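Local coordinates for adenylate kinase (Cryptosporidium parvum Iowa II, PDB 3BE4), which probably catalyses reversible phosphoryl transfer between ATP and AMP, as adenylate kinases do, and is held here with a bisubstrate-type inhibitor bound, at residues L70-V73 with K74-F77; N169-A172 with V173-R176; K207-T210 with E211-K214. All coordinates share one frame; numbering follows the deposited sequence.

Interaction 1: residues L70-V73 with K74-F77; sequences LGLV and KEKF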
ATOM      1  N   LEU A  70       0.928  13.676  -3.261  1.00 20.06           N
ATOM      2  CA  LEU A  70      -0.446  14.220  -3.358  1.00 20.93           C
ATOM      3  C   LEU A  70      -0.804  14.536  -4.851  1.00 22.54           C
ATOM      4  O   LEU A  70      -1.937  14.301  -5.258  1.00 23.67           O
ATOM      5  CB  LEU A  70      -0.477  15.535  -2.572  1.00 20.19           C
ATOM      6  CG  LEU A  70      -0.790  15.214  -1.101  1.00 21.68           C
ATOM      7  CD1 LEU A  70      -0.376  16.404  -0.137  1.00 26.52           C
ATOM      8  CD2 LEU A  70      -2.252  14.855  -0.841  1.00 24.19           C
ATOM      9  N   GLY A  71       0.183  14.952  -5.645  1.00 22.31           N
ATOM     10  CA  GLY A  71      -0.020  15.260  -7.095  1.00 21.50           C
ATOM     11  C   GLY A  71      -0.460  14.010  -7.811  1.00 21.98           C
ATOM     12  O   GLY A  71      -1.377  14.036  -8.639  1.00 25.36           O
ATOM     13  N   LEU A  72       0.233  12.931  -7.507  1.00 21.45           N
ATOM     14  CA  LEU A  72      -0.047  11.644  -8.232  1.00 21.63           C
ATOM     15  C   LEU A  72      -1.399  11.128  -7.799  1.00 22.13           C
ATOM     16  O   LEU A  72      -2.161  10.604  -8.702  1.00 21.96           O
ATOM     17  CB  LEU A  72       0.983  10.554  -7.935  1.00 24.31           C
ATOM     18  CG  LEU A  72       2.416  10.853  -8.408  1.00 25.76           C
ATOM     19  CD1 LEU A  72       3.324   9.706  -7.864  1.00 29.60           C
ATOM     20  CD2 LEU A  72       2.405  11.016  -9.901  1.00 30.46           C
ATOM     21  N   VAL A  73      -1.761  11.236  -6.531  1.00 20.51           N
ATOM     22  CA  VAL A  73      -3.088  10.729  -6.094  1.00 19.01           C
ATOM     23  C   VAL A  73      -4.184  11.645  -6.666  1.00 21.37           C
ATOM     24  O   VAL A  73      -5.212  11.177  -7.143  1.00 20.09           O
ATOM     25  CB  VAL A  73      -3.133  10.649  -4.610  1.00 18.08           C
ATOM     26  CG1 VAL A  73      -4.555  10.452  -4.067  1.00 21.90           C
ATOM     27  CG2 VAL A  73      -2.043   9.512  -4.172  1.00 21.78           C
ATOM     28  N   LYS A  74      -4.013  12.971  -6.553  1.00 20.23           N
ATOM     29  CA  LYS A  74      -5.025  13.873  -7.069  1.00 21.85           C
ATOM     30  C   LYS A  74      -5.266  13.582  -8.566  1.00 20.10           C
ATOM     31  O   LYS A  74      -6.419  13.668  -8.984  1.00 20.63           O
ATOM     32  CB  LYS A  74      -4.421  15.305  -6.941  1.00 21.97           C
ATOM     33  CG  LYS A  74      -5.445  16.415  -7.386  1.00 28.92           C
ATOM     34  CD  LYS A  74      -5.230  17.787  -6.705  1.00 29.49           C
ATOM     35  CE  LYS A  74      -6.487  18.644  -7.016  1.00 37.61           C
ATOM     36  NZ  LYS A  74      -6.476  19.118  -8.418  1.00 40.62           N
ATOM     37  N   GLU A  75      -4.222  13.293  -9.336  1.00 20.98           N
ATOM     38  CA  GLU A  75      -4.315  13.059 -10.751  1.00 23.34           C
ATOM     39  C   GLU A  75      -5.274  11.869 -10.925  1.00 22.62           C
ATOM     40  O   GLU A  75      -6.223  11.884 -11.802  1.00 24.79           O
ATOM     41  CB  GLU A  75      -2.953  12.756 -11.338  1.00 25.90           C
ATOM     42  CG  GLU A  75      -3.035  12.396 -12.810  1.00 29.78           C
ATOM     43  CD  GLU A  75      -1.677  12.173 -13.456  0.50 28.85           C
ATOM     44  OE1 GLU A  75      -0.813  11.459 -12.888  0.50 26.58           O
ATOM     45  OE2 GLU A  75      -1.517  12.642 -14.611  0.50 32.69           O
ATOM     46  N   LYS A  76      -5.160  10.843 -10.066  1.00 21.53           N
ATOM     47  CA  LYS A  76      -6.101   9.653 -10.251  0.50 20.12           C
ATOM     48  C   LYS A  76      -7.513  10.043 -10.032  1.00 18.61           C
ATOM     49  O   LYS A  76      -8.482   9.640 -10.778  1.00 20.74           O
ATOM     50  CB  LYS A  76      -5.795   8.569  -9.232  0.50 18.78           C
ATOM     51  CG  LYS A  76      -4.389   7.989  -9.335  0.50 21.70           C
ATOM     52  CD  LYS A  76      -4.322   6.910 -10.377  0.50 26.15           C
ATOM     53  CE  LYS A  76      -2.914   6.831 -10.966  0.50 27.88           C
ATOM     54  NZ  LYS A  76      -2.978   6.065 -12.277  0.50 29.84           N
ATOM     55  N   PHE A  77      -7.794  10.768  -8.941  1.00 18.86           N
ATOM     56  CA  PHE A  77      -9.131  11.248  -8.635  1.00 17.52           C
ATOM     57  C   PHE A  77      -9.648  12.135  -9.742  1.00 20.74           C
ATOM     58  O   PHE A  77     -10.789  11.920 -10.148  1.00 21.54           O
ATOM     59  CB  PHE A  77      -9.113  12.024  -7.328  1.00 19.62           C
ATOM     60  CG  PHE A  77      -9.193  11.057  -6.143  1.00 18.03           C
ATOM     61  CD1 PHE A  77     -10.411  10.630  -5.620  1.00 20.46           C
ATOM     62  CD2 PHE A  77      -8.004  10.587  -5.513  1.00 22.52           C
ATOM     63  CE1 PHE A  77     -10.531   9.721  -4.510  1.00 20.28           C
ATOM     64  CE2 PHE A  77      -8.062   9.658  -4.358  1.00 19.92           C
ATOM     65  CZ  PHE A  77      -9.287   9.282  -3.828  1.00 20.66           C
TER
HETATM   66  O   HOH W   1      -1.086   9.681 -11.066  1.00 27.86           O

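Interaction 2: residues N169-A172 with V173-R176; sequences NAEA and VKVR. With AP5 (bis(adenosine)-5'-pentaphosphate), chain C.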
ATOM      1  N   ASN A 169      16.955  -3.573   0.894  1.00 20.06           N
ATOM      2  CA  ASN A 169      18.296  -3.790   1.470  1.00 17.82           C
ATOM      3  C   ASN A 169      18.198  -3.410   2.983  1.00 18.28           C
ATOM      4  O   ASN A 169      17.266  -2.680   3.410  1.00 18.21           O
ATOM      5  CB  ASN A 169      19.263  -2.866   0.740  1.00 20.27           C
ATOM      6  CG  ASN A 169      18.920  -1.349   0.941  1.00 19.81           C
ATOM      7  OD1 ASN A 169      19.358  -0.651   1.983  1.00 22.19           O
ATOM      8  ND2 ASN A 169      18.197  -0.758  -0.011  1.00 20.60           N
ATOM      9  N   ALA A 170      19.148  -3.919   3.791  1.00 19.30           N
ATOM     10  CA  ALA A 170      19.004  -3.862   5.252  1.00 18.96           C
ATOM     11  C   ALA A 170      18.912  -2.420   5.754  1.00 17.56           C
ATOM     12  O   ALA A 170      18.038  -2.140   6.599  1.00 19.70           O
ATOM     13  CB  ALA A 170      20.254  -4.524   5.941  1.00 20.14           C
ATOM     14  N   GLU A 171      19.750  -1.504   5.245  1.00 18.72           N
ATOM     15  CA  GLU A 171      19.693  -0.133   5.800  0.50 19.42           C
ATOM     16  C   GLU A 171      18.377   0.557   5.448  1.00 17.79           C
ATOM     17  O   GLU A 171      17.738   1.222   6.287  1.00 19.69           O
ATOM     18  CB  GLU A 171      20.823   0.722   5.273  0.50 21.03           C
ATOM     19  CG  GLU A 171      20.921   2.086   5.929  0.50 23.51           C
ATOM     20  CD  GLU A 171      20.788   2.057   7.494  0.50 32.01           C
ATOM     21  OE1 GLU A 171      21.648   1.455   8.248  0.50 28.43           O
ATOM     22  OE2 GLU A 171      19.749   2.614   7.942  0.50 26.70           O
ATOM     23  N   ALA A 172      17.917   0.396   4.171  1.00 16.30           N
ATOM     24  CA  ALA A 172      16.595   0.993   3.848  1.00 16.99           C
ATOM     25  C   ALA A 172      15.413   0.394   4.638  1.00 14.37           C
ATOM     26  O   ALA A 172      14.419   1.074   4.899  1.00 15.28           O
ATOM     27  CB  ALA A 172      16.304   0.731   2.294  1.00 17.09           C
ATOM     28  N   VAL A 173      15.480  -0.911   4.925  1.00 14.34           N
ATOM     29  CA  VAL A 173      14.387  -1.519   5.794  1.00 16.55           C
ATOM     30  C   VAL A 173      14.344  -0.837   7.114  1.00 15.59           C
ATOM     31  O   VAL A 173      13.292  -0.493   7.608  1.00 17.63           O
ATOM     32  CB  VAL A 173      14.522  -3.016   5.940  1.00 16.80           C
ATOM     33  CG1 VAL A 173      13.612  -3.567   6.967  1.00 17.42           C
ATOM     34  CG2 VAL A 173      14.283  -3.673   4.551  1.00 18.32           C
ATOM     35  N   LYS A 174      15.549  -0.595   7.662  1.00 17.71           N
ATOM     36  CA  LYS A 174      15.606   0.189   8.956  1.00 18.20           C
ATOM     37  C   LYS A 174      15.040   1.578   8.833  1.00 17.32           C
ATOM     38  O   LYS A 174      14.238   1.967   9.698  1.00 20.10           O
ATOM     39  CB  LYS A 174      17.085   0.231   9.396  1.00 19.01           C
ATOM     40  CG  LYS A 174      17.249   0.762  10.876  0.50 18.34           C
ATOM     41  CD  LYS A 174      18.753   0.875  11.227  0.50 21.54           C
ATOM     42  CE  LYS A 174      18.968   1.408  12.634  0.50 28.32           C
ATOM     43  NZ  LYS A 174      20.491   1.622  12.839  0.50 32.03           N
ATOM     44  N   VAL A 175      15.392   2.299   7.802  1.00 16.01           N
ATOM     45  CA  VAL A 175      14.788   3.651   7.493  1.00 16.94           C
ATOM     46  C   VAL A 175      13.282   3.566   7.378  1.00 17.00           C
ATOM     47  O   VAL A 175      12.570   4.300   8.044  1.00 17.93           O
ATOM     48  CB  VAL A 175      15.440   4.312   6.342  1.00 18.26           C
ATOM     49  CG1 VAL A 175      14.851   5.665   6.130  1.00 20.02           C
ATOM     50  CG2 VAL A 175      16.919   4.442   6.692  1.00 22.62           C
ATOM     51  N   ARG A 176      12.797   2.601   6.542  1.00 17.08           N
ATOM     52  CA  ARG A 176      11.402   2.482   6.317  1.00 15.70           C
ATOM     53  C   ARG A 176      10.611   2.280   7.599  1.00 16.60           C
ATOM     54  O   ARG A 176       9.552   2.917   7.819  1.00 17.46           O
ATOM     55  CB  ARG A 176      11.057   1.277   5.327  1.00 14.43           C
ATOM     56  CG  ARG A 176      11.387   1.667   3.879  1.00 15.64           C
ATOM     57  CD  ARG A 176      11.891   0.487   3.058  1.00 15.58           C
ATOM     58  NE  ARG A 176      10.704  -0.342   2.737  1.00 16.01           N
ATOM     59  CZ  ARG A 176      10.863  -1.571   2.203  1.00 18.98           C
ATOM     60  NH1 ARG A 176      12.092  -2.128   2.022  1.00 19.86           N
ATOM     61  NH2 ARG A 176       9.756  -2.338   1.943  1.00 20.06           N
TER
HETATM   62  PA  AP5 C 219       5.865   0.853  -1.063  1.00 15.11           P
HETATM   63  O1A AP5 C 219       6.025   0.123  -2.407  1.00 18.13           O
HETATM   64  O2A AP5 C 219       4.531   1.106  -0.539  1.00 15.16           O
HETATM   65  O3A AP5 C 219       6.744   0.096   0.041  1.00 16.83           O
HETATM   66  PB  AP5 C 219       6.573  -0.014   1.617  1.00 16.08           P
HETATM   67  O1B AP5 C 219       5.875   1.140   2.154  1.00 16.45           O
HETATM   68  O2B AP5 C 219       7.942  -0.432   2.168  1.00 19.85           O
HETATM   69  O3B AP5 C 219       5.531  -1.332   1.678  1.00 13.84           O
HETATM   70  PG  AP5 C 219       5.606  -2.692   0.905  1.00 14.71           P
HETATM   71  O1G AP5 C 219       6.980  -3.241   1.075  1.00 18.39           O
HETATM   72  O2G AP5 C 219       5.067  -2.445  -0.444  1.00 14.71           O
HETATM   73  O3G AP5 C 219       4.597  -3.465   1.845  1.00 14.83           O
HETATM   74  PD  AP5 C 219       3.119  -4.127   1.642  1.00 13.66           P
HETATM   75  O1D AP5 C 219       2.651  -3.793   0.291  1.00 13.80           O
HETATM   76  O2D AP5 C 219       2.361  -3.756   2.848  1.00 14.57           O
HETATM   77  O3D AP5 C 219       3.441  -5.686   1.804  1.00 13.36           O
HETATM   78  PE  AP5 C 219       3.393  -6.819   0.684  1.00 13.64           P
HETATM   79  O1E AP5 C 219       4.277  -6.451  -0.386  1.00 13.89           O
HETATM   80  O2E AP5 C 219       1.966  -7.191   0.333  1.00 15.96           O
HETATM   81  O5F AP5 C 219       6.580   2.282  -1.069  1.00 14.64           O
HETATM   82  C5F AP5 C 219       7.865   2.251  -1.711  1.00 16.38           C
HETATM   83  C4F AP5 C 219       8.558   3.577  -1.189  1.00 15.09           C
HETATM   84  O4F AP5 C 219       8.061   4.629  -1.982  1.00 15.00           O
HETATM   85  C3F AP5 C 219       8.353   3.995   0.218  1.00 17.91           C
HETATM   86  O3F AP5 C 219       9.237   3.338   1.100  1.00 18.02           O
HETATM   87  C2F AP5 C 219       8.713   5.484   0.036  1.00 17.65           C
HETATM   88  O2F AP5 C 219      10.157   5.651  -0.246  1.00 21.54           O
HETATM   89  C1F AP5 C 219       7.971   5.861  -1.233  1.00 15.62           C
HETATM   90  N9A AP5 C 219       6.607   6.210  -0.939  1.00 15.05           N
HETATM   91  C8A AP5 C 219       5.496   5.406  -1.315  1.00 10.84           C
HETATM   92  N7A AP5 C 219       4.369   5.983  -0.932  1.00 14.41           N
HETATM   93  C5A AP5 C 219       4.718   7.212  -0.338  1.00 16.28           C
HETATM   94  C6A AP5 C 219       3.942   8.233   0.176  1.00 16.56           C
HETATM   95  N6A AP5 C 219       2.623   8.248   0.399  1.00 15.28           N
HETATM   96  N1A AP5 C 219       4.692   9.324   0.683  1.00 16.27           N
HETATM   97  C2A AP5 C 219       5.998   9.337   0.525  1.00 16.18           C
HETATM   98  N3A AP5 C 219       6.795   8.370   0.022  1.00 16.14           N
HETATM   99  C4A AP5 C 219       6.082   7.273  -0.508  1.00 15.62           C
HETATM  100  O5J AP5 C 219       3.911  -8.045   1.518  1.00 13.78           O
HETATM  101  C5J AP5 C 219       5.369  -8.129   1.909  1.00 13.71           C
HETATM  102  C4J AP5 C 219       5.689  -9.640   1.902  1.00 14.30           C
HETATM  103  O4J AP5 C 219       4.951 -10.419   2.862  1.00 11.67           O
HETATM  104  C3J AP5 C 219       5.547 -10.252   0.506  1.00 14.21           C
HETATM  105  O3J AP5 C 219       6.582 -11.191   0.303  1.00 14.53           O
HETATM  106  C2J AP5 C 219       4.268 -10.991   0.748  1.00 12.96           C
HETATM  107  O2J AP5 C 219       4.175 -12.136  -0.088  1.00 15.46           O
HETATM  108  C1J AP5 C 219       4.257 -11.550   2.103  1.00 13.73           C
HETATM  109  N9B AP5 C 219       3.029 -11.694   2.822  1.00 12.49           N
HETATM  110  C8B AP5 C 219       1.883 -10.912   2.691  1.00 13.75           C
HETATM  111  N7B AP5 C 219       0.983 -11.338   3.597  1.00 16.98           N
HETATM  112  C5B AP5 C 219       1.532 -12.384   4.299  1.00 16.20           C
HETATM  113  C6B AP5 C 219       1.132 -13.104   5.469  1.00 15.01           C
HETATM  114  N6B AP5 C 219      -0.064 -12.874   6.010  1.00 18.38           N
HETATM  115  N1B AP5 C 219       1.972 -14.063   5.947  1.00 15.05           N
HETATM  116  C2B AP5 C 219       3.252 -14.218   5.395  1.00 14.54           C
HETATM  117  N3B AP5 C 219       3.728 -13.495   4.336  1.00 13.59           N
HETATM  118  C4B AP5 C 219       2.904 -12.500   3.838  1.00 13.91           C
HETATM  119  O   HOH W   2      22.177   1.977  10.784  1.00 55.22           O

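Interaction 3: residues K207-T210 with E211-K214; sequences KEVT and EQIK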
ATOM      1  N   LYS A 207      -4.563 -15.902   4.185  1.00 20.69           N
ATOM      2  CA  LYS A 207      -6.012 -16.120   4.132  1.00 21.71           C
ATOM      3  C   LYS A 207      -6.776 -15.729   5.310  1.00 18.18           C
ATOM      4  O   LYS A 207      -8.015 -15.374   5.198  1.00 20.73           O
ATOM      5  CB  LYS A 207      -6.380 -17.582   3.721  1.00 21.88           C
ATOM      6  CG  LYS A 207      -5.791 -17.873   2.431  1.00 24.15           C
ATOM      7  CD  LYS A 207      -6.221 -19.305   1.885  1.00 31.39           C
ATOM      8  CE  LYS A 207      -5.477 -19.648   0.652  1.00 42.01           C
ATOM      9  NZ  LYS A 207      -5.771 -21.094   0.289  1.00 47.21           N
ATOM     10  N   GLU A 208      -6.238 -15.858   6.553  1.00 18.83           N
ATOM     11  CA  GLU A 208      -6.860 -15.382   7.759  1.00 19.92           C
ATOM     12  C   GLU A 208      -6.883 -13.902   7.870  1.00 18.40           C
ATOM     13  O   GLU A 208      -7.874 -13.326   8.353  1.00 19.09           O
ATOM     14  CB  GLU A 208      -6.072 -15.877   8.954  1.00 19.19           C
ATOM     15  CG  GLU A 208      -6.265 -17.420   9.107  1.00 23.70           C
ATOM     16  CD  GLU A 208      -5.623 -17.988  10.467  1.00 27.65           C
ATOM     17  OE1 GLU A 208      -5.542 -17.291  11.494  1.00 37.10           O
ATOM     18  OE2 GLU A 208      -5.160 -19.194  10.486  1.00 41.27           O
ATOM     19  N   VAL A 209      -5.856 -13.181   7.310  1.00 17.86           N
ATOM     20  CA  VAL A 209      -5.980 -11.759   7.286  1.00 17.74           C
ATOM     21  C   VAL A 209      -7.121 -11.312   6.325  1.00 17.73           C
ATOM     22  O   VAL A 209      -7.839 -10.384   6.663  1.00 18.50           O
ATOM     23  CB  VAL A 209      -4.582 -11.097   6.833  1.00 18.63           C
ATOM     24  CG1 VAL A 209      -4.701  -9.566   6.720  1.00 18.07           C
ATOM     25  CG2 VAL A 209      -3.475 -11.609   7.761  1.00 15.21           C
ATOM     26  N   THR A 210      -7.250 -12.006   5.191  1.00 18.28           N
ATOM     27  CA  THR A 210      -8.305 -11.736   4.220  1.00 19.14           C
ATOM     28  C   THR A 210      -9.643 -11.920   4.962  1.00 22.35           C
ATOM     29  O   THR A 210     -10.493 -11.047   4.803  1.00 20.65           O
ATOM     30  CB  THR A 210      -8.206 -12.661   3.090  1.00 20.15           C
ATOM     31  OG1 THR A 210      -7.024 -12.386   2.298  1.00 19.64           O
ATOM     32  CG2 THR A 210      -9.429 -12.552   2.117  1.00 19.68           C
ATOM     33  N   GLU A 211      -9.848 -13.028   5.706  1.00 21.50           N
ATOM     34  CA  GLU A 211     -11.138 -13.135   6.427  0.50 21.32           C
ATOM     35  C   GLU A 211     -11.374 -12.024   7.441  1.00 22.54           C
ATOM     36  O   GLU A 211     -12.508 -11.544   7.558  1.00 24.10           O
ATOM     37  CB  GLU A 211     -11.357 -14.566   7.011  0.50 20.10           C
ATOM     38  CG  GLU A 211     -11.526 -15.691   5.963  0.50 23.73           C
ATOM     39  CD  GLU A 211     -12.544 -15.369   4.853  0.50 26.28           C
ATOM     40  OE1 GLU A 211     -13.698 -15.026   5.222  0.50 28.07           O
ATOM     41  OE2 GLU A 211     -12.151 -15.396   3.633  0.50 27.22           O
ATOM     42  N   GLN A 212     -10.373 -11.469   8.127  1.00 18.58           N
ATOM     43  CA  GLN A 212     -10.618 -10.418   8.966  1.00 20.59           C
ATOM     44  C   GLN A 212     -10.972  -9.144   8.243  1.00 21.67           C
ATOM     45  O   GLN A 212     -11.734  -8.344   8.784  1.00 21.43           O
ATOM     46  CB  GLN A 212      -9.386 -10.131   9.807  1.00 22.06           C
ATOM     47  CG  GLN A 212      -9.032 -11.185  10.836  1.00 20.57           C
ATOM     48  CD  GLN A 212      -7.733 -10.671  11.463  1.00 24.75           C
ATOM     49  OE1 GLN A 212      -7.696  -9.792  12.271  1.00 26.27           O
ATOM     50  NE2 GLN A 212      -6.606 -11.173  10.890  1.00 36.53           N
ATOM     51  N   ILE A 213     -10.356  -8.933   7.090  1.00 17.56           N
ATOM     52  CA  ILE A 213     -10.724  -7.823   6.295  1.00 19.70           C
ATOM     53  C   ILE A 213     -12.166  -7.908   5.763  1.00 22.07           C
ATOM     54  O   ILE A 213     -12.902  -6.897   5.851  1.00 21.72           O
ATOM     55  CB  ILE A 213      -9.675  -7.538   5.171  1.00 21.31           C
ATOM     56  CG1 ILE A 213      -8.364  -7.117   5.877  1.00 20.35           C
ATOM     57  CG2 ILE A 213     -10.268  -6.433   4.191  1.00 20.06           C
ATOM     58  CD1 ILE A 213      -7.232  -7.012   4.803  1.00 23.92           C
ATOM     59  N   LYS A 214     -12.556  -9.049   5.294  1.00 21.96           N
ATOM     60  CA  LYS A 214     -13.953  -9.241   4.841  1.00 24.44           C
ATOM     61  C   LYS A 214     -14.980  -8.957   5.949  1.00 24.80           C
ATOM     62  O   LYS A 214     -16.102  -8.466   5.674  1.00 24.00           O
ATOM     63  CB  LYS A 214     -14.189 -10.654   4.349  1.00 24.13           C
ATOM     64  CG  LYS A 214     -13.566 -10.940   2.996  1.00 25.76           C
ATOM     65  CD  LYS A 214     -13.542 -12.381   2.635  1.00 36.58           C
ATOM     66  CE  LYS A 214     -13.395 -12.494   1.150  1.00 44.78           C
ATOM     67  NZ  LYS A 214     -13.752 -13.831   0.624  1.00 51.84           N
TER
HETATM   68  O   HOH W   3      -9.786 -16.153   3.224  1.00 38.18           O

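Interaction 1: residues L70-V73 with K74-F77
The carbonyl oxygen of Leu-72 is gripped twice: a water donates to Leu-72 O over 2.8 Å, and the backbone N of Lys-76 reaches the same oxygen in a weak bond of 3.3 Å. The water does double duty, since it also donates to Glu-75 OE1 at 2.6 Å and so ties that carboxylate back to the helix one turn earlier. Glu-75 sends CG anti to its backbone N (chi1 175°) and runs on extended, which brings OE1 to the water and leaves it loosely beside Leu-72 CD2. CG of Lys-76, turned beside its own backbone N, rests on Leu-72 O at 3.5 Å.

All of this belongs to helix 66-78, which packs beside the parallel sheet in the core domain of the adenylate kinase fold, a member of the P-loop NTPase clan. Regular i to i+4 bonds carry the backbone: Lys-74 N to Leu-70 O is short at 2.8 Å and nearly straight (168°), and Phe-77 N to Val-73 O is longer but equally straight.

On the buried side Val-73 and Phe-77 lie side by side and point the same way, CG1 of Val-73 meeting CE2 of Phe-77 at 3.6 Å. The first torsion of Phe-77 lays the ring alongside Val-73, and chi2 (-88°) turns its CD2 edge to the backbone, where Val-73 O sits in the ring plane, 3.3 Å from Phe-77 CD2. Phe-86 stacks edge-to-face with the same ring, and helix 95-108 adds Ile-104, Leu-105 and Ile-108. Lys-74, which brushes Ile-104, bends at its end to a salt bridge with Asp-78, while Leu-72 packs on Met-39 and Leu-40 of helix 36-45.

Interaction 2: residues N169-A172 with V173-R176
The guanidinium of Arg-176 receives a phosphate oxygen of the bound bis(adenosine)-5'-pentaphosphate at its edge, in plane, while the start of its chain lies against Ala-172 one turn earlier. The phosphate oxygen O2B takes two N-H groups, from Arg-176 NH2 at 2.6 Å and from Arg-176 NE at 2.8 Å; both bonds are bent, at 140° and 133°, with one oxygen accepting from two N-H groups of the same guanidinium. A bend at chi2 keeps Arg-176 CD over the carbonyl, 3.2 Å from Ala-172 O, and a bend at chi3 turns the head to O2B. Asp-168 holds NH1 in a salt bridge; Arg-132, which also bonds the ligand, and Arg-165 come close to NH2.

The helix that presents this arginine, 170-184, is opened by Asn-169 at the N-cap. Its OD1 accepts from Ala-172 N at 2.8 Å, the donor standing well above the amide plane, and ND2 is held by the carbonyl of Asp-166. On the outer side Glu-171, in one of its two conformers, bends at chi2 (45°) and crosses the extended chain of Lys-174. In that conformer a water may join Glu-171 OE1 to Lys-174 NZ. Val-173 turns inward onto Ile-126 and Ile-129.

The two sides of this helix differ in chemistry: acid and lysine are at most bridged by water, so any attraction is probably weak, whereas Arg-176, held by Asp-168 on its NH1 side, probably offsets part of the phosphate charge.

Interaction 3: residues K207-T210 with E211-K214
Helix 206-216, the C-terminal helix of the chain, lies against the parallel sheet and helix 18-29, and here Lys-207 O accepts two bonds. Glu-211 N donates to that oxygen at 3.0 Å, and a water donates to it at 2.8 Å. In the conformer of Glu-211 given, one of two, CG lies beside the backbone N and a bend at chi2 (-49°) folds the carboxylate back along the helix, where OE2 appears to accept from the same water. The main partner of Lys-214 NZ is Glu-28; OE2 of Glu-211, in that conformer, lies at a long 3.8 Å from Lys-214 NZ.

In this P-loop NTPase-like core the inward face of the helix is apolar. Val-209 and Ile-213 lie side by side, CG1 of Val-209 being 4.1 Å from CD1 of Ile-213; Ile-116, Phe-118 and Val-200 of the sheet meet Ile-213, while Val-209 touches the bound bis(adenosine)-5'-pentaphosphate. Thr-210 and Lys-214 also run alongside each other, CG2 of Thr-210 meeting CE of Lys-214 at 4.1 Å, while Thr-210 OG1 bonds to Gln-21 and Pro-206 O. Gln-212 lays its extended chain along the carbonyl of Glu-208, with OE1 bonded to Asn-201 N.

In the fold
Each interaction is about two turns of a different helix, with one buried and one exposed face, and none touches another: their centres lie 27 to 29 Å apart. Interactions 1 and 3 sit on opposite sides of the chain's centre, and both turn aliphatic or aromatic side chains to the core, toward helix 95-108 in the first and the strands 114-119 and 197-201 in the second. Interaction 2 packs on helix 122-130 and differs in having a buried charge, directed at the ligand's phosphates. A water links a carboxylate to a backbone carbonyl in interactions 1 and 3, but to a lysine in interaction 2. Only 169-176 includes a helix start.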